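Endo-beta-1,4-glucanase (cellulase B) (Bacillus halodurans, PDB 4V2X) is a three-module family 5 glycoside hydrolase that cleaves beta-glucans, with a family 46 carbohydrate-binding module that contributes to hydrolysis of xyloglucan and beta-1,3-1,4-glucans. Local coordinates at residues E557-F562 with T569-I574. Numbering follows the deposited sequence.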
ATOM      1  N   GLU A 557     -21.434 -40.483 -25.585  1.00 15.69           N
ATOM      2  CA  GLU A 557     -22.316 -39.888 -26.576  1.00 16.08           C
ATOM      3  C   GLU A 557     -22.638 -38.456 -26.187  1.00 15.13           C
ATOM      4  O   GLU A 557     -23.045 -38.184 -25.060  1.00 15.71           O
ATOM      5  CB  GLU A 557     -23.598 -40.699 -26.703  1.00 17.22           C
ATOM      6  CG  GLU A 557     -24.471 -40.260 -27.870  1.00 18.65           C
ATOM      7  CD  GLU A 557     -25.666 -41.159 -28.085  1.00 21.87           C
ATOM      8  OE1 GLU A 557     -25.524 -42.383 -27.906  1.00 26.15           O
ATOM      9  OE2 GLU A 557     -26.748 -40.639 -28.440  1.00 25.95           O
ATOM     10  N   VAL A 558     -22.444 -37.555 -27.140  1.00 14.71           N
ATOM     11  CA  VAL A 558     -22.616 -36.122 -26.927  1.00 14.77           C
ATOM     12  C   VAL A 558     -23.623 -35.591 -27.940  1.00 14.64           C
ATOM     13  O   VAL A 558     -23.546 -35.903 -29.136  1.00 15.08           O
ATOM     14  CB  VAL A 558     -21.264 -35.402 -27.076  1.00 15.19           C
ATOM     15  CG1 VAL A 558     -21.432 -33.891 -27.224  1.00 16.22           C
ATOM     16  CG2 VAL A 558     -20.374 -35.743 -25.885  1.00 15.73           C
ATOM     17  N   ARG A 559     -24.565 -34.786 -27.460  1.00 14.94           N
ATOM     18  CA  ARG A 559     -25.512 -34.111 -28.335  1.00 16.39           C
ATOM     19  C   ARG A 559     -25.021 -32.704 -28.608  1.00 15.06           C
ATOM     20  O   ARG A 559     -24.758 -31.934 -27.678  1.00 14.16           O
ATOM     21  CB  ARG A 559     -26.917 -34.059 -27.719  1.00 19.30           C
ATOM     22  CG  ARG A 559     -27.953 -33.435 -28.645  1.00 24.88           C
ATOM     23  CD  ARG A 559     -29.359 -33.505 -28.052  1.00 31.90           C
ATOM     24  NE  ARG A 559     -29.431 -32.870 -26.733  1.00 39.84           N
ATOM     25  CZ  ARG A 559     -29.484 -31.553 -26.510  1.00 46.37           C
ATOM     26  NH1 ARG A 559     -29.481 -30.684 -27.519  1.00 53.52           N
ATOM     27  NH2 ARG A 559     -29.541 -31.097 -25.263  1.00 47.49           N
ATOM     28  N   LEU A 560     -24.878 -32.382 -29.889  1.00 14.46           N
ATOM     29  CA  LEU A 560     -24.516 -31.046 -30.322  1.00 14.23           C
ATOM     30  C   LEU A 560     -25.768 -30.330 -30.797  1.00 15.09           C
ATOM     31  O   LEU A 560     -26.659 -30.950 -31.379  1.00 14.46           O
ATOM     32  CB  LEU A 560     -23.506 -31.114 -31.466  1.00 14.50           C
ATOM     33  CG  LEU A 560     -22.217 -31.881 -31.195  1.00 14.34           C
ATOM     34  CD1 LEU A 560     -21.344 -31.865 -32.438  1.00 14.77           C
ATOM     35  CD2 LEU A 560     -21.468 -31.303 -30.008  1.00 14.54           C
ATOM     36  N   THR A 561     -25.835 -29.028 -30.550  1.00 13.70           N
ATOM     37  CA  THR A 561     -26.923 -28.213 -31.068  1.00 15.22           C
ATOM     38  C   THR A 561     -26.312 -26.987 -31.729  1.00 14.85           C
ATOM     39  O   THR A 561     -25.650 -26.180 -31.077  1.00 14.34           O
ATOM     40  CB  THR A 561     -27.903 -27.794 -29.963  1.00 15.35           C
ATOM     41  OG1 THR A 561     -28.369 -28.957 -29.264  1.00 16.27           O
ATOM     42  CG2 THR A 561     -29.092 -27.029 -30.553  1.00 15.91           C
ATOM     43  N   PHE A 562     -26.521 -26.877 -33.034  1.00 14.99           N
ATOM     44  CA  PHE A 562     -26.013 -25.768 -33.807  1.00 15.32           C
ATOM     45  C   PHE A 562     -27.116 -24.746 -33.968  1.00 16.20           C
ATOM     46  O   PHE A 562     -28.202 -25.072 -34.438  1.00 16.13           O
ATOM     47  CB  PHE A 562     -25.518 -26.254 -35.165  1.00 15.65           C
ATOM     48  CG  PHE A 562     -24.340 -27.171 -35.069  1.00 14.88           C
ATOM     49  CD1 PHE A 562     -24.518 -28.532 -34.904  1.00 15.13           C
ATOM     50  CD2 PHE A 562     -23.048 -26.665 -35.128  1.00 15.54           C
ATOM     51  CE1 PHE A 562     -23.425 -29.379 -34.802  1.00 15.48           C
ATOM     52  CE2 PHE A 562     -21.955 -27.501 -35.033  1.00 14.86           C
ATOM     53  CZ  PHE A 562     -22.142 -28.862 -34.871  1.00 15.18           C
ATOM     54  N   THR A 569     -32.193 -24.325 -35.965  1.00 20.76           N
ATOM     55  CA  THR A 569     -31.471 -25.094 -34.963  1.00 22.36           C
ATOM     56  C   THR A 569     -31.334 -26.498 -35.520  1.00 20.28           C
ATOM     57  O   THR A 569     -32.309 -27.061 -36.008  1.00 21.05           O
ATOM     58  CB  THR A 569     -32.268 -25.126 -33.645  1.00 24.33           C
ATOM     59  OG1 THR A 569     -32.365 -23.792 -33.128  1.00 28.05           O
ATOM     60  CG2 THR A 569     -31.610 -26.030 -32.618  1.00 26.09           C
ATOM     61  N   VAL A 570     -30.128 -27.057 -35.475  1.00 18.93           N
ATOM     62  CA  VAL A 570     -29.905 -28.417 -35.951  1.00 18.04           C
ATOM     63  C   VAL A 570     -29.176 -29.200 -34.872  1.00 17.51           C
ATOM     64  O   VAL A 570     -28.132 -28.763 -34.402  1.00 17.17           O
ATOM     65  CB  VAL A 570     -29.063 -28.433 -37.249  1.00 18.69           C
ATOM     66  CG1 VAL A 570     -28.763 -29.863 -37.685  1.00 19.55           C
ATOM     67  CG2 VAL A 570     -29.775 -27.675 -38.357  1.00 19.17           C
ATOM     68  N   ASN A 571     -29.735 -30.346 -34.486  1.00 17.59           N
ATOM     69  CA  ASN A 571     -29.068 -31.262 -33.561  1.00 18.74           C
ATOM     70  C   ASN A 571     -28.200 -32.257 -34.299  1.00 18.02           C
ATOM     71  O   ASN A 571     -28.429 -32.543 -35.469  1.00 19.47           O
ATOM     72  CB  ASN A 571     -30.085 -32.013 -32.708  1.00 20.70           C
ATOM     73  CG  ASN A 571     -30.889 -31.089 -31.813  1.00 23.68           C
ATOM     74  OD1 ASN A 571     -32.116 -31.167 -31.768  1.00 30.94           O
ATOM     75  ND2 ASN A 571     -30.208 -30.208 -31.109  1.00 22.61           N
ATOM     76  N   TYR A 572     -27.208 -32.790 -33.596  1.00 16.88           N
ATOM     77  CA  TYR A 572     -26.270 -33.748 -34.170  1.00 16.76           C
ATOM     78  C   TYR A 572     -25.706 -34.557 -33.018  1.00 16.64           C
ATOM     79  O   TYR A 572     -25.559 -34.044 -31.911  1.00 16.92           O
ATOM     80  CB  TYR A 572     -25.162 -33.007 -34.914  1.00 17.13           C
ATOM     81  CG  TYR A 572     -24.283 -33.846 -35.818  1.00 17.97           C
ATOM     82  CD1 TYR A 572     -24.649 -34.106 -37.137  1.00 18.82           C
ATOM     83  CD2 TYR A 572     -23.054 -34.330 -35.374  1.00 17.82           C
ATOM     84  CE1 TYR A 572     -23.829 -34.845 -37.975  1.00 18.03           C
ATOM     85  CE2 TYR A 572     -22.231 -35.074 -36.206  1.00 18.19           C
ATOM     86  CZ  TYR A 572     -22.625 -35.333 -37.501  1.00 18.80           C
ATOM     87  OH  TYR A 572     -21.810 -36.060 -38.331  1.00 18.78           O
ATOM     88  N   THR A 573     -25.408 -35.824 -33.276  1.00 16.87           N
ATOM     89  CA  THR A 573     -24.838 -36.686 -32.265  1.00 17.45           C
ATOM     90  C   THR A 573     -23.415 -37.079 -32.634  1.00 16.96           C
ATOM     91  O   THR A 573     -23.132 -37.433 -33.781  1.00 17.63           O
ATOM     92  CB  THR A 573     -25.701 -37.943 -32.080  1.00 19.87           C
ATOM     93  OG1 THR A 573     -27.017 -37.544 -31.679  1.00 20.71           O
ATOM     94  CG2 THR A 573     -25.104 -38.870 -31.019  1.00 21.18           C
ATOM     95  N   ILE A 574     -22.522 -37.009 -31.655  1.00 16.43           N
ATOM     96  CA  ILE A 574     -21.205 -37.619 -31.799  1.00 17.66           C
ATOM     97  C   ILE A 574     -20.992 -38.686 -30.733  1.00 17.56           C
ATOM     98  O   ILE A 574     -21.433 -38.550 -29.591  1.00 16.03           O
ATOM     99  CB  ILE A 574     -20.046 -36.599 -31.789  1.00 18.86           C
ATOM    100  CG1 ILE A 574     -20.114 -35.698 -30.559  1.00 20.13           C
ATOM    101  CG2 ILE A 574     -20.070 -35.764 -33.062  1.00 18.91           C
ATOM    102  CD1 ILE A 574     -18.851 -34.912 -30.294  1.00 20.87           C
TER
HETATM  103  O   HOH W   1     -27.708 -38.074 -29.204  1.00 37.47           O
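Val-558, Leu-560 and Phe-562 pair with Ile-574, Tyr-572 and Val-570 through six backbone hydrogen bonds, two to each pair, and the strands run antiparallel at 157°. Of these bonds, Tyr-572 N to Leu-560 O is the most bent, 144° at the hydrogen. As in a regular antiparallel hairpin, the side chains alternate between the two faces. On the apolar face, Ile-574 holds CG1 between its backbone N and carbonyl carbon (chi1 53°), which lays CG1 alongside Val-558 CB at 3.7 Å, while CG2 meets Leu-560 CD1 at 4.1 Å. With an alanine in place of Ile-574, CG1, CG2 and CD1 would be gone, and a gap would probably open beside Val-558 CB and Leu-560 CD1. Further along, Phe-562 presents its ring edge to Tyr-572, Phe-562 CE1 lying 4.0 Å from Tyr-572 CB. The face carrying Arg-559, Thr-561, Asn-571 and Thr-573 is polar: Thr-561 OG1 stands 2.9 Å from Asn-571 ND2, and one water, 2.8 Å from Glu-557 OE2 and 2.6 Å from Thr-573 OG1, links those two side chains. Thr-561 and Thr-569 press their CG2 methyls tightly together at 3.4 Å. The hairpin belongs to the antiparallel sheet of the carbohydrate-binding domain, where strand 506-513 flanks 557-562 and strand 580-585 flanks 569-574. Across the apolar face, Leu-560 packs on Leu-545 and Phe-562 on Met-543 of strand 542-545, while the Tyr-572 hydroxyl bonds to Gln-486 O in strand 484-491.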